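Local structure of type III secretion system effector protein ExoU (Pseudomonas fluorescens, 4QMK) at residues N442-L453 with E468-Q477; A479-E489 with K502-L510. The protein is a type III secretion effector that probably acts as a patatin-like phospholipase at the host plasma membrane, localised there by binding phosphatidylinositol 4,5-bisphosphate. All coordinates share one frame; numbering follows the deposited sequence.

Contact 1: residues N442-L453 with E468-Q477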
ATOM      1  N   ASN A 442      41.798   5.153 -23.602  1.00 35.54           N
ATOM      2  CA  ASN A 442      40.996   5.828 -22.590  1.00 34.06           C
ATOM      3  C   ASN A 442      39.492   5.569 -22.770  1.00 34.27           C
ATOM      4  O   ASN A 442      38.793   5.346 -21.802  1.00 35.16           O
ATOM      5  CB  ASN A 442      41.282   7.308 -22.589  1.00 33.26           C
ATOM      6  CG  ASN A 442      40.479   8.045 -21.566  1.00 33.47           C
ATOM      7  OD1 ASN A 442      40.641   7.834 -20.385  1.00 38.97           O
ATOM      8  ND2 ASN A 442      39.590   8.886 -22.012  1.00 33.22           N
ATOM      9  N   ASP A 443      39.002   5.613 -24.007  1.00 34.75           N
ATOM     10  CA  ASP A 443      37.586   5.374 -24.293  1.00 33.77           C
ATOM     11  C   ASP A 443      37.150   3.949 -23.942  1.00 29.82           C
ATOM     12  O   ASP A 443      36.036   3.729 -23.486  1.00 28.82           O
ATOM     13  CB  ASP A 443      37.286   5.651 -25.765  1.00 39.01           C
ATOM     14  CG  ASP A 443      37.326   7.112 -26.097  1.00 44.93           C
ATOM     15  OD1 ASP A 443      36.777   7.917 -25.323  1.00 51.26           O
ATOM     16  OD2 ASP A 443      37.910   7.463 -27.131  1.00 57.53           O
ATOM     17  N   ALA A 444      38.040   2.993 -24.137  1.00 28.69           N
ATOM     18  CA  ALA A 444      37.781   1.624 -23.723  1.00 27.98           C
ATOM     19  C   ALA A 444      37.683   1.568 -22.189  1.00 27.41           C
ATOM     20  O   ALA A 444      36.753   0.968 -21.654  1.00 27.86           O
ATOM     21  CB  ALA A 444      38.879   0.708 -24.239  1.00 28.25           C
ATOM     22  N   VAL A 445      38.593   2.246 -21.488  1.00 26.86           N
ATOM     23  CA  VAL A 445      38.546   2.278 -20.027  1.00 27.49           C
ATOM     24  C   VAL A 445      37.273   2.933 -19.546  1.00 29.37           C
ATOM     25  O   VAL A 445      36.644   2.453 -18.601  1.00 30.42           O
ATOM     26  CB  VAL A 445      39.737   3.005 -19.426  1.00 28.02           C
ATOM     27  CG1 VAL A 445      39.499   3.333 -17.976  1.00 27.86           C
ATOM     28  CG2 VAL A 445      40.990   2.185 -19.589  1.00 28.35           C
ATOM     29  N   MET A 446      36.813   3.962 -20.252  1.00 31.34           N
ATOM     30  CA  MET A 446      35.549   4.631 -19.867  1.00 31.25           C
ATOM     31  C   MET A 446      34.345   3.698 -20.021  1.00 30.66           C
ATOM     32  O   MET A 446      33.292   3.920 -19.381  1.00 30.07           O
ATOM     33  CB  MET A 446      35.296   5.906 -20.697  1.00 33.82           C
ATOM     34  CG  MET A 446      36.331   7.008 -20.581  1.00 35.74           C
ATOM     35  SD  MET A 446      36.184   8.078 -19.122  1.00 41.41           S
ATOM     36  CE  MET A 446      36.854   6.956 -17.880  1.00 41.65           C
ATOM     37  N   ALA A 447      34.470   2.681 -20.873  1.00 27.96           N
ATOM     38  CA  ALA A 447      33.385   1.715 -21.027  1.00 29.02           C
ATOM     39  C   ALA A 447      33.373   0.582 -19.987  1.00 29.58           C
ATOM     40  O   ALA A 447      32.470  -0.192 -19.966  1.00 31.18           O
ATOM     41  CB  ALA A 447      33.458   1.120 -22.414  1.00 30.37           C
ATOM     42  N   MET A 448      34.390   0.477 -19.146  1.00 34.03           N
ATOM     43  CA  MET A 448      34.493  -0.618 -18.171  1.00 31.89           C
ATOM     44  C   MET A 448      34.011  -0.189 -16.814  1.00 32.64           C
ATOM     45  O   MET A 448      34.330   0.907 -16.357  1.00 36.35           O
ATOM     46  CB  MET A 448      35.934  -1.072 -18.022  1.00 35.33           C
ATOM     47  CG  MET A 448      36.588  -1.338 -19.353  1.00 37.62           C
ATOM     48  SD  MET A 448      38.238  -2.074 -19.291  1.00 40.92           S
ATOM     49  CE  MET A 448      38.891  -1.092 -18.012  1.00 47.83           C
ATOM     50  N   ASP A 449      33.167  -1.010 -16.205  1.00 34.58           N
ATOM     51  CA  ASP A 449      32.681  -0.764 -14.826  1.00 35.07           C
ATOM     52  C   ASP A 449      33.812  -0.998 -13.852  1.00 30.38           C
ATOM     53  O   ASP A 449      34.886  -1.443 -14.248  1.00 28.87           O
ATOM     54  CB  ASP A 449      31.450  -1.658 -14.504  1.00 40.07           C
ATOM     55  CG  ASP A 449      31.732  -3.146 -14.617  1.00 39.25           C
ATOM     56  OD1 ASP A 449      32.534  -3.680 -13.842  1.00 45.22           O
ATOM     57  OD2 ASP A 449      31.114  -3.799 -15.468  1.00 52.29           O
ATOM     58  N   ASP A 450      33.615  -0.660 -12.597  1.00 32.36           N
ATOM     59  CA  ASP A 450      34.734  -0.721 -11.626  1.00 35.01           C
ATOM     60  C   ASP A 450      35.317  -2.101 -11.491  1.00 35.51           C
ATOM     61  O   ASP A 450      36.526  -2.263 -11.494  1.00 36.32           O
ATOM     62  CB  ASP A 450      34.315  -0.189 -10.275  1.00 36.81           C
ATOM     63  CG  ASP A 450      34.052   1.321 -10.284  1.00 44.33           C
ATOM     64  OD1 ASP A 450      34.314   2.001 -11.314  1.00 47.07           O
ATOM     65  OD2 ASP A 450      33.572   1.846  -9.251  1.00 55.21           O
ATOM     66  N   GLN A 451      34.466  -3.108 -11.433  1.00 37.66           N
ATOM     67  CA  GLN A 451      34.947  -4.467 -11.293  1.00 44.39           C
ATOM     68  C   GLN A 451      35.858  -4.870 -12.451  1.00 42.37           C
ATOM     69  O   GLN A 451      36.970  -5.380 -12.245  1.00 40.39           O
ATOM     70  CB  GLN A 451      33.782  -5.441 -11.198  1.00 50.17           C
ATOM     71  CG  GLN A 451      34.218  -6.857 -10.861  1.00 63.43           C
ATOM     72  CD  GLN A 451      33.043  -7.781 -10.548  1.00 75.82           C
ATOM     73  OE1 GLN A 451      32.220  -8.097 -11.427  1.00 85.31           O
ATOM     74  NE2 GLN A 451      32.973  -8.247  -9.295  1.00 73.60           N
ATOM     75  N   MET A 452      35.393  -4.622 -13.670  1.00 38.17           N
ATOM     76  CA  MET A 452      36.143  -4.981 -14.872  1.00 37.39           C
ATOM     77  C   MET A 452      37.444  -4.217 -14.909  1.00 36.09           C
ATOM     78  O   MET A 452      38.475  -4.788 -15.240  1.00 36.94           O
ATOM     79  CB  MET A 452      35.281  -4.776 -16.147  1.00 37.32           C
ATOM     80  CG  MET A 452      35.980  -4.967 -17.475  1.00 36.73           C
ATOM     81  SD  MET A 452      34.849  -4.993 -18.898  1.00 41.33           S
ATOM     82  CE  MET A 452      34.148  -6.625 -18.649  1.00 37.58           C
ATOM     83  N   LEU A 453      37.413  -2.940 -14.538  1.00 35.86           N
ATOM     84  CA  LEU A 453      38.641  -2.142 -14.538  1.00 37.88           C
ATOM     85  C   LEU A 453      39.634  -2.632 -13.525  1.00 39.70           C
ATOM     86  O   LEU A 453      40.840  -2.679 -13.812  1.00 40.35           O
ATOM     87  CB  LEU A 453      38.331  -0.677 -14.293  1.00 41.38           C
ATOM     88  CG  LEU A 453      39.469   0.333 -14.375  1.00 42.99           C
ATOM     89  CD1 LEU A 453      40.142   0.267 -15.715  1.00 44.90           C
ATOM     90  CD2 LEU A 453      38.888   1.711 -14.175  1.00 46.69           C
ATOM     91  N   GLU A 468      47.260   6.982 -17.253  1.00 37.63           N
ATOM     92  CA  GLU A 468      46.514   8.248 -17.276  1.00 38.08           C
ATOM     93  C   GLU A 468      45.033   7.958 -17.187  1.00 37.01           C
ATOM     94  O   GLU A 468      44.331   8.650 -16.448  1.00 39.57           O
ATOM     95  CB  GLU A 468      46.826   9.052 -18.571  1.00 39.79           C
ATOM     96  CG  GLU A 468      46.122  10.420 -18.713  1.00 41.65           C
ATOM     97  CD  GLU A 468      44.670  10.368 -19.263  1.00 52.61           C
ATOM     98  OE1 GLU A 468      44.268   9.453 -20.064  1.00 47.73           O
ATOM     99  OE2 GLU A 468      43.906  11.285 -18.890  1.00 58.88           O
ATOM    100  N   ALA A 469      44.556   6.945 -17.920  1.00 34.17           N
ATOM    101  CA  ALA A 469      43.148   6.555 -17.847  1.00 34.35           C
ATOM    102  C   ALA A 469      42.773   6.017 -16.458  1.00 34.36           C
ATOM    103  O   ALA A 469      41.730   6.403 -15.915  1.00 35.01           O
ATOM    104  CB  ALA A 469      42.818   5.510 -18.912  1.00 35.93           C
ATOM    105  N   LEU A 470      43.580   5.124 -15.881  1.00 32.82           N
ATOM    106  CA  LEU A 470      43.319   4.665 -14.492  1.00 34.85           C
ATOM    107  C   LEU A 470      43.331   5.832 -13.494  1.00 34.24           C
ATOM    108  O   LEU A 470      42.542   5.865 -12.554  1.00 33.65           O
ATOM    109  CB  LEU A 470      44.320   3.582 -14.031  1.00 37.12           C
ATOM    110  CG  LEU A 470      44.211   2.236 -14.763  1.00 38.69           C
ATOM    111  CD1 LEU A 470      45.422   1.368 -14.546  1.00 40.31           C
ATOM    112  CD2 LEU A 470      42.962   1.457 -14.401  1.00 38.77           C
ATOM    113  N   ARG A 471      44.214   6.787 -13.691  1.00 34.05           N
ATOM    114  CA  ARG A 471      44.280   7.918 -12.783  1.00 38.47           C
ATOM    115  C   ARG A 471      42.983   8.676 -12.822  1.00 36.69           C
ATOM    116  O   ARG A 471      42.465   9.040 -11.777  1.00 39.89           O
ATOM    117  CB  ARG A 471      45.460   8.838 -13.133  1.00 40.74           C
ATOM    118  CG  ARG A 471      45.830   9.831 -12.067  1.00 47.35           C
ATOM    119  CD  ARG A 471      46.391   9.176 -10.821  1.00 59.05           C
ATOM    120  NE  ARG A 471      47.258  10.085 -10.018  1.00 62.26           N
ATOM    121  CZ  ARG A 471      46.824  10.918  -9.064  1.00 62.76           C
ATOM    122  NH1 ARG A 471      45.535  10.994  -8.740  1.00 71.12           N
ATOM    123  NH2 ARG A 471      47.680  11.686  -8.432  1.00 66.38           N
ATOM    124  N   PHE A 472      42.449   8.946 -14.007  1.00 34.03           N
ATOM    125  CA  PHE A 472      41.193   9.684 -14.068  1.00 30.04           C
ATOM    126  C   PHE A 472      40.117   8.953 -13.331  1.00 28.14           C
ATOM    127  O   PHE A 472      39.299   9.562 -12.644  1.00 25.51           O
ATOM    128  CB  PHE A 472      40.732   9.920 -15.516  1.00 31.79           C
ATOM    129  CG  PHE A 472      39.320  10.437 -15.612  1.00 28.91           C
ATOM    130  CD1 PHE A 472      39.062  11.769 -15.497  1.00 26.88           C
ATOM    131  CD2 PHE A 472      38.250   9.547 -15.746  1.00 27.96           C
ATOM    132  CE1 PHE A 472      37.765  12.244 -15.563  1.00 27.19           C
ATOM    133  CE2 PHE A 472      36.947  10.005 -15.791  1.00 26.53           C
ATOM    134  CZ  PHE A 472      36.699  11.360 -15.722  1.00 26.40           C
ATOM    135  N   ARG A 473      40.098   7.628 -13.464  1.00 29.87           N
ATOM    136  CA  ARG A 473      39.064   6.845 -12.772  1.00 29.55           C
ATOM    137  C   ARG A 473      39.247   6.865 -11.276  1.00 30.58           C
ATOM    138  O   ARG A 473      38.256   6.952 -10.564  1.00 28.94           O
ATOM    139  CB  ARG A 473      38.977   5.414 -13.272  1.00 31.89           C
ATOM    140  CG  ARG A 473      38.303   5.314 -14.643  1.00 35.17           C
ATOM    141  CD  ARG A 473      36.802   5.521 -14.569  1.00 33.42           C
ATOM    142  NE  ARG A 473      36.144   4.330 -13.989  1.00 32.44           N
ATOM    143  CZ  ARG A 473      35.777   3.263 -14.685  1.00 31.53           C
ATOM    144  NH1 ARG A 473      35.977   3.210 -15.974  1.00 30.95           N
ATOM    145  NH2 ARG A 473      35.221   2.242 -14.070  1.00 32.98           N
ATOM    146  N   LYS A 474      40.496   6.846 -10.782  1.00 33.15           N
ATOM    147  CA  LYS A 474      40.696   6.917  -9.339  1.00 36.62           C
ATOM    148  C   LYS A 474      40.222   8.288  -8.852  1.00 33.36           C
ATOM    149  O   LYS A 474      39.485   8.376  -7.872  1.00 31.70           O
ATOM    150  CB  LYS A 474      42.155   6.715  -8.933  1.00 46.92           C
ATOM    151  CG  LYS A 474      42.269   6.198  -7.522  1.00 58.69           C
ATOM    152  CD  LYS A 474      43.649   6.299  -6.877  1.00 72.91           C
ATOM    153  CE  LYS A 474      43.558   5.687  -5.471  1.00 82.27           C
ATOM    154  NZ  LYS A 474      44.758   5.837  -4.599  1.00 91.63           N
ATOM    155  N   ASP A 475      40.612   9.364  -9.529  1.00 30.22           N
ATOM    156  CA  ASP A 475      40.160  10.659  -9.080  1.00 30.50           C
ATOM    157  C   ASP A 475      38.648  10.739  -9.122  1.00 29.61           C
ATOM    158  O   ASP A 475      38.052  11.311  -8.235  1.00 31.69           O
ATOM    159  CB  ASP A 475      40.705  11.810  -9.928  1.00 32.39           C
ATOM    160  CG  ASP A 475      42.197  11.941  -9.876  1.00 34.87           C
ATOM    161  OD1 ASP A 475      42.859  11.481  -8.913  1.00 39.96           O
ATOM    162  OD2 ASP A 475      42.715  12.514 -10.838  1.00 37.44           O
ATOM    163  N   ALA A 476      38.005  10.186 -10.150  1.00 28.67           N
ATOM    164  CA  ALA A 476      36.555  10.267 -10.208  1.00 26.99           C
ATOM    165  C   ALA A 476      35.915   9.461  -9.114  1.00 26.85           C
ATOM    166  O   ALA A 476      34.929   9.916  -8.575  1.00 28.57           O
ATOM    167  CB  ALA A 476      36.047   9.837 -11.565  1.00 28.43           C
ATOM    168  N   GLN A 477      36.429   8.259  -8.794  1.00 28.58           N
ATOM    169  CA  GLN A 477      35.934   7.518  -7.622  1.00 31.28           C
ATOM    170  C   GLN A 477      36.042   8.389  -6.376  1.00 31.84           C
ATOM    171  O   GLN A 477      35.149   8.394  -5.551  1.00 34.47           O
ATOM    172  CB  GLN A 477      36.709   6.190  -7.349  1.00 39.46           C
ATOM    173  CG  GLN A 477      36.195   4.931  -8.071  1.00 46.10           C
ATOM    174  CD  GLN A 477      37.292   3.946  -8.621  1.00 57.44           C
ATOM    175  OE1 GLN A 477      38.535   4.130  -8.464  1.00 55.52           O
ATOM    176  NE2 GLN A 477      36.805   2.899  -9.335  1.00 56.55           N
TER

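Contact 2: residues A479-E489 with K502-L510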
ATOM      1  N   ALA A 479      36.109  11.852  -6.155  1.00 26.42           N
ATOM      2  CA  ALA A 479      35.247  13.019  -6.164  1.00 24.75           C
ATOM      3  C   ALA A 479      33.814  12.582  -5.958  1.00 26.88           C
ATOM      4  O   ALA A 479      33.066  13.296  -5.280  1.00 28.29           O
ATOM      5  CB  ALA A 479      35.388  13.766  -7.468  1.00 24.67           C
ATOM      6  N   LEU A 480      33.401  11.434  -6.547  1.00 25.72           N
ATOM      7  CA  LEU A 480      32.002  10.948  -6.379  1.00 27.36           C
ATOM      8  C   LEU A 480      31.781  10.563  -4.944  1.00 28.56           C
ATOM      9  O   LEU A 480      30.717  10.817  -4.387  1.00 29.29           O
ATOM     10  CB  LEU A 480      31.637   9.767  -7.320  1.00 26.73           C
ATOM     11  CG  LEU A 480      31.571  10.138  -8.796  1.00 26.53           C
ATOM     12  CD1 LEU A 480      31.669   8.939  -9.710  1.00 27.06           C
ATOM     13  CD2 LEU A 480      30.319  10.945  -9.097  1.00 26.78           C
ATOM     14  N   GLN A 481      32.783   9.947  -4.332  1.00 31.78           N
ATOM     15  CA  GLN A 481      32.696   9.611  -2.902  1.00 34.08           C
ATOM     16  C   GLN A 481      32.515  10.881  -2.078  1.00 33.56           C
ATOM     17  O   GLN A 481      31.630  10.940  -1.237  1.00 37.23           O
ATOM     18  CB  GLN A 481      33.908   8.837  -2.461  1.00 37.30           C
ATOM     19  CG  GLN A 481      33.821   8.384  -1.011  1.00 46.28           C
ATOM     20  CD  GLN A 481      32.615   7.486  -0.740  1.00 51.01           C
ATOM     21  OE1 GLN A 481      32.480   6.431  -1.361  1.00 60.33           O
ATOM     22  NE2 GLN A 481      31.765   7.866   0.235  1.00 48.77           N
ATOM     23  N   ALA A 482      33.303  11.921  -2.348  1.00 32.23           N
ATOM     24  CA  ALA A 482      33.154  13.215  -1.624  1.00 32.57           C
ATOM     25  C   ALA A 482      31.736  13.762  -1.797  1.00 31.39           C
ATOM     26  O   ALA A 482      31.163  14.334  -0.900  1.00 36.73           O
ATOM     27  CB  ALA A 482      34.194  14.255  -2.108  1.00 30.53           C
ATOM     28  N   LEU A 483      31.170  13.593  -2.961  1.00 30.78           N
ATOM     29  CA  LEU A 483      29.812  14.106  -3.217  1.00 30.88           C
ATOM     30  C   LEU A 483      28.838  13.335  -2.403  1.00 33.11           C
ATOM     31  O   LEU A 483      27.956  13.925  -1.780  1.00 35.12           O
ATOM     32  CB  LEU A 483      29.429  14.000  -4.695  1.00 27.90           C
ATOM     33  CG  LEU A 483      28.063  14.526  -5.030  1.00 28.71           C
ATOM     34  CD1 LEU A 483      28.006  15.995  -4.671  1.00 31.80           C
ATOM     35  CD2 LEU A 483      27.756  14.327  -6.498  1.00 26.98           C
ATOM     36  N   ASP A 484      28.953  12.008  -2.433  1.00 34.56           N
ATOM     37  CA  ASP A 484      28.059  11.178  -1.630  1.00 38.07           C
ATOM     38  C   ASP A 484      28.144  11.591  -0.154  1.00 38.39           C
ATOM     39  O   ASP A 484      27.120  11.721   0.524  1.00 38.83           O
ATOM     40  CB  ASP A 484      28.401   9.696  -1.773  1.00 40.99           C
ATOM     41  CG  ASP A 484      27.457   8.808  -0.994  1.00 45.15           C
ATOM     42  OD1 ASP A 484      26.263   8.700  -1.368  1.00 50.84           O
ATOM     43  OD2 ASP A 484      27.901   8.221  -0.008  1.00 49.76           O
ATOM     44  N   THR A 485      29.365  11.814   0.326  1.00 37.94           N
ATOM     45  CA  THR A 485      29.571  12.210   1.714  1.00 39.61           C
ATOM     46  C   THR A 485      28.894  13.523   2.034  1.00 39.96           C
ATOM     47  O   THR A 485      28.248  13.657   3.065  1.00 43.40           O
ATOM     48  CB  THR A 485      31.066  12.314   2.070  1.00 41.05           C
ATOM     49  OG1 THR A 485      31.624  10.996   2.188  1.00 41.22           O
ATOM     50  CG2 THR A 485      31.262  13.046   3.401  1.00 42.35           C
ATOM     51  N   ALA A 486      29.044  14.508   1.167  1.00 37.66           N
ATOM     52  CA  ALA A 486      28.420  15.793   1.425  1.00 38.63           C
ATOM     53  C   ALA A 486      26.898  15.689   1.518  1.00 40.66           C
ATOM     54  O   ALA A 486      26.292  16.423   2.263  1.00 45.17           O
ATOM     55  CB  ALA A 486      28.833  16.799   0.374  1.00 37.27           C
ATOM     56  N   ILE A 487      26.288  14.779   0.743  1.00 42.43           N
ATOM     57  CA  ILE A 487      24.847  14.556   0.779  1.00 40.01           C
ATOM     58  C   ILE A 487      24.504  13.933   2.131  1.00 42.12           C
ATOM     59  O   ILE A 487      23.563  14.367   2.778  1.00 45.28           O
ATOM     60  CB  ILE A 487      24.352  13.585  -0.316  1.00 41.56           C
ATOM     61  CG1 ILE A 487      24.782  13.980  -1.738  1.00 43.25           C
ATOM     62  CG2 ILE A 487      22.844  13.467  -0.268  1.00 42.75           C
ATOM     63  CD1 ILE A 487      24.029  15.146  -2.333  1.00 44.95           C
ATOM     64  N   ALA A 488      25.231  12.883   2.539  1.00 42.34           N
ATOM     65  CA  ALA A 488      25.051  12.275   3.872  1.00 44.95           C
ATOM     66  C   ALA A 488      25.140  13.316   4.994  1.00 47.08           C
ATOM     67  O   ALA A 488      24.310  13.322   5.873  1.00 48.78           O
ATOM     68  CB  ALA A 488      26.079  11.174   4.111  1.00 45.37           C
ATOM     69  N   GLU A 489      26.137  14.198   4.927  1.00 50.52           N
ATOM     70  CA  GLU A 489      26.323  15.296   5.890  1.00 56.27           C
ATOM     71  C   GLU A 489      25.113  16.207   5.968  1.00 54.71           C
ATOM     72  O   GLU A 489      24.643  16.513   7.037  1.00 64.33           O
ATOM     73  CB  GLU A 489      27.516  16.187   5.505  1.00 63.15           C
ATOM     74  CG  GLU A 489      28.886  15.505   5.364  1.00 68.92           C
ATOM     75  CD  GLU A 489      29.508  15.085   6.675  1.00 73.35           C
ATOM     76  OE1 GLU A 489      28.952  15.467   7.728  1.00 89.90           O
ATOM     77  OE2 GLU A 489      30.549  14.360   6.653  1.00 65.03           O
ATOM     78  N   LYS A 502      29.514  22.638   1.515  1.00 52.73           N
ATOM     79  CA  LYS A 502      30.351  21.469   1.271  1.00 51.83           C
ATOM     80  C   LYS A 502      29.883  20.708   0.012  1.00 46.35           C
ATOM     81  O   LYS A 502      30.678  20.072  -0.684  1.00 44.07           O
ATOM     82  CB  LYS A 502      30.347  20.583   2.519  1.00 56.60           C
ATOM     83  CG  LYS A 502      31.325  19.405   2.476  1.00 63.76           C
ATOM     84  CD  LYS A 502      31.413  18.662   3.810  1.00 72.52           C
ATOM     85  CE  LYS A 502      32.301  19.385   4.816  1.00 79.55           C
ATOM     86  NZ  LYS A 502      32.133  18.791   6.169  1.00 82.83           N
ATOM     87  N   LEU A 503      28.599  20.809  -0.297  1.00 42.96           N
ATOM     88  CA  LEU A 503      28.038  20.159  -1.481  1.00 40.19           C
ATOM     89  C   LEU A 503      28.363  20.944  -2.765  1.00 37.03           C
ATOM     90  O   LEU A 503      28.723  20.359  -3.780  1.00 35.05           O
ATOM     91  CB  LEU A 503      26.524  20.009  -1.326  1.00 41.28           C
ATOM     92  CG  LEU A 503      25.888  19.005  -2.252  1.00 41.12           C
ATOM     93  CD1 LEU A 503      26.279  17.632  -1.725  1.00 47.37           C
ATOM     94  CD2 LEU A 503      24.381  19.139  -2.289  1.00 42.21           C
ATOM     95  N   ALA A 504      28.187  22.257  -2.725  1.00 37.16           N
ATOM     96  CA  ALA A 504      28.634  23.118  -3.807  1.00 37.86           C
ATOM     97  C   ALA A 504      30.090  22.822  -4.074  1.00 36.73           C
ATOM     98  O   ALA A 504      30.514  22.811  -5.222  1.00 37.47           O
ATOM     99  CB  ALA A 504      28.494  24.588  -3.440  1.00 39.11           C
ATOM    100  N   SER A 505      30.863  22.593  -3.028  1.00 36.08           N
ATOM    101  CA  SER A 505      32.289  22.369  -3.224  1.00 38.46           C
ATOM    102  C   SER A 505      32.530  21.074  -3.962  1.00 33.67           C
ATOM    103  O   SER A 505      33.290  21.052  -4.950  1.00 33.87           O
ATOM    104  CB  SER A 505      33.090  22.467  -1.903  1.00 41.64           C
ATOM    105  OG  SER A 505      34.402  21.948  -2.082  1.00 43.63           O
ATOM    106  N   ALA A 506      31.894  19.998  -3.513  1.00 31.87           N
ATOM    107  CA  ALA A 506      31.982  18.708  -4.244  1.00 30.10           C
ATOM    108  C   ALA A 506      31.497  18.783  -5.695  1.00 28.28           C
ATOM    109  O   ALA A 506      32.057  18.118  -6.541  1.00 29.89           O
ATOM    110  CB  ALA A 506      31.242  17.627  -3.518  1.00 31.71           C
ATOM    111  N   LEU A 507      30.516  19.604  -6.020  1.00 27.55           N
ATOM    112  CA  LEU A 507      30.124  19.717  -7.445  1.00 30.13           C
ATOM    113  C   LEU A 507      31.163  20.491  -8.258  1.00 30.60           C
ATOM    114  O   LEU A 507      31.447  20.154  -9.438  1.00 32.99           O
ATOM    115  CB  LEU A 507      28.692  20.314  -7.642  1.00 31.79           C
ATOM    116  CG  LEU A 507      27.551  19.432  -7.098  1.00 32.22           C
ATOM    117  CD1 LEU A 507      26.301  20.246  -6.783  1.00 32.16           C
ATOM    118  CD2 LEU A 507      27.270  18.274  -8.051  1.00 30.27           C
ATOM    119  N   ARG A 508      31.718  21.521  -7.656  1.00 30.52           N
ATOM    120  CA  ARG A 508      32.746  22.277  -8.321  1.00 32.63           C
ATOM    121  C   ARG A 508      33.890  21.340  -8.628  1.00 30.86           C
ATOM    122  O   ARG A 508      34.434  21.382  -9.727  1.00 29.34           O
ATOM    123  CB  ARG A 508      33.241  23.449  -7.471  1.00 37.17           C
ATOM    124  CG  ARG A 508      32.305  24.649  -7.429  1.00 42.44           C
ATOM    125  CD  ARG A 508      33.020  25.892  -6.859  1.00 49.70           C
ATOM    126  NE  ARG A 508      33.552  25.633  -5.503  1.00 55.16           N
ATOM    127  CZ  ARG A 508      32.858  25.794  -4.375  1.00 56.02           C
ATOM    128  NH1 ARG A 508      31.589  26.207  -4.405  1.00 58.12           N
ATOM    129  NH2 ARG A 508      33.421  25.529  -3.215  1.00 56.24           N
ATOM    130  N   ASN A 509      34.260  20.495  -7.661  1.00 29.12           N
ATOM    131  CA  ASN A 509      35.378  19.639  -7.863  1.00 28.63           C
ATOM    132  C   ASN A 509      35.124  18.675  -8.956  1.00 28.43           C
ATOM    133  O   ASN A 509      35.904  18.615  -9.915  1.00 27.19           O
ATOM    134  CB  ASN A 509      35.787  18.996  -6.554  1.00 32.03           C
ATOM    135  CG  ASN A 509      36.505  19.983  -5.611  1.00 34.62           C
ATOM    136  OD1 ASN A 509      36.965  21.052  -6.014  1.00 39.62           O
ATOM    137  ND2 ASN A 509      36.592  19.625  -4.372  1.00 36.54           N
ATOM    138  N   LEU A 510      33.976  17.968  -8.892  1.00 29.99           N
ATOM    139  CA  LEU A 510      33.540  17.092  -9.999  1.00 28.25           C
ATOM    140  C   LEU A 510      33.574  17.768 -11.354  1.00 30.77           C
ATOM    141  O   LEU A 510      34.073  17.204 -12.300  1.00 32.77           O
ATOM    142  CB  LEU A 510      32.095  16.616  -9.791  1.00 31.43           C
ATOM    143  CG  LEU A 510      31.851  15.281  -9.108  1.00 29.58           C
ATOM    144  CD1 LEU A 510      30.376  15.073  -8.993  1.00 32.10           C
ATOM    145  CD2 LEU A 510      32.479  14.147  -9.896  1.00 28.01           C
TER
HETATM  146  O   HOH W   1      33.520  16.102  -5.621  1.00 36.97           O

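Contact 1: residues N442-L453 with E468-Q477
Met-448 O is gripped by both terminal nitrogens of Arg-473, end-on: NH2 lies 2.8 Å and NH1 2.9 Å from this one carbonyl oxygen. Both N-H bonds bend to reach it, whereas the salt bridge from Arg-473 NH2 to Asp-450 OD1, at 2.9 Å, is straighter (162°). All three bonds run close to the guanidinium plane and so fix its rotation, while Leu-453 CD2 sits over the centre of one face, 3.5 Å from Arg-473 CZ. Three like-signed bends, chi1 to chi3 each near -75°, curl the arginine into this place. The side chain is a knob among Val-445, Met-446, Asp-450 and Leu-453; from helix 464-491 it reaches into the turn between helix 441-446 and helix 450-461, whose first turn is capped by Asp-449 OD1 accepting from Met-452 N. Met-446, bent at chi2 and chi3, brings CE against both Arg-473 CD and Phe-472 CD2, 3.6 Å from each, in a Met-aromatic contact oblique to the ring. Arg-515 makes a cation-pi contact with that ring, hydrogen-bonds Asn-442 OD1 and makes a salt bridge to Glu-468 OE2. One turn before Arg-473 on helix 464-491, Ala-469 CB packs against Val-445 CG2.

Contact 2: residues A479-E489 with K502-L510
Leu-510, Leu-483 and Leu-503 carry this contact, meeting across two helices whose segment axes approach to 8.8 Å. Leu-483 is the knob, in a hole formed by Leu-503, Ala-506, Leu-507 and Leu-510. Its CB leaves the backbone pointing neither at the partner helix nor away from it, and CG anti to the backbone N (chi1 -179°) swings both methyls over to the other side. The two divide the work. CD1 of Leu-483 lies 3.8 Å from both Leu-503 CD1 and Ala-506 CB, while Leu-483 CD2 meets Leu-510 CD1 at 3.7 Å, the two leucines crossing at about a right angle. The helices run antiparallel, 164° between their directions, as the two arms of a helical hairpin, and alanines at Ala-479, Ala-486 and Ala-506 let the backbones come near. At one end Leu-503 CD1 wedges between Ala-486 CB and Ile-487 CD1, 3.4 Å from each. At the other, the second methyl of Leu-510, CD2, reaches Ala-479 CB at 3.8 Å and also touches Leu-480 CD2. One water sits between the helices here, donating to Ala-479 O (2.9 Å) and to Ala-506 O (2.7 Å), so that one backbone carbonyl of each helix is bridged. Phe-535 and Leu-538 of helix 533-544 pack on Leu-483.

Following the chain from the N terminus, contact 1 comes first: helix 441-446 and the start of helix 450-461 are passed, the chain turns back, and helix 464-491 closes the loop through residues 468-477. Contact 2 begins on that same helix almost at once, from residue 479, and closes after the connection to helix 501-513. The two loops therefore stand in series, neither nested nor crossing, with centres 20 Å apart. Helix 464-491 is the shared element: its N-terminal half is tied to the helices that follow strand 434-438, its C-terminal half to helix 501-513. Helix 517-526 touches both, through Trp-522 on Arg-473 and Leu-523 on Leu-510.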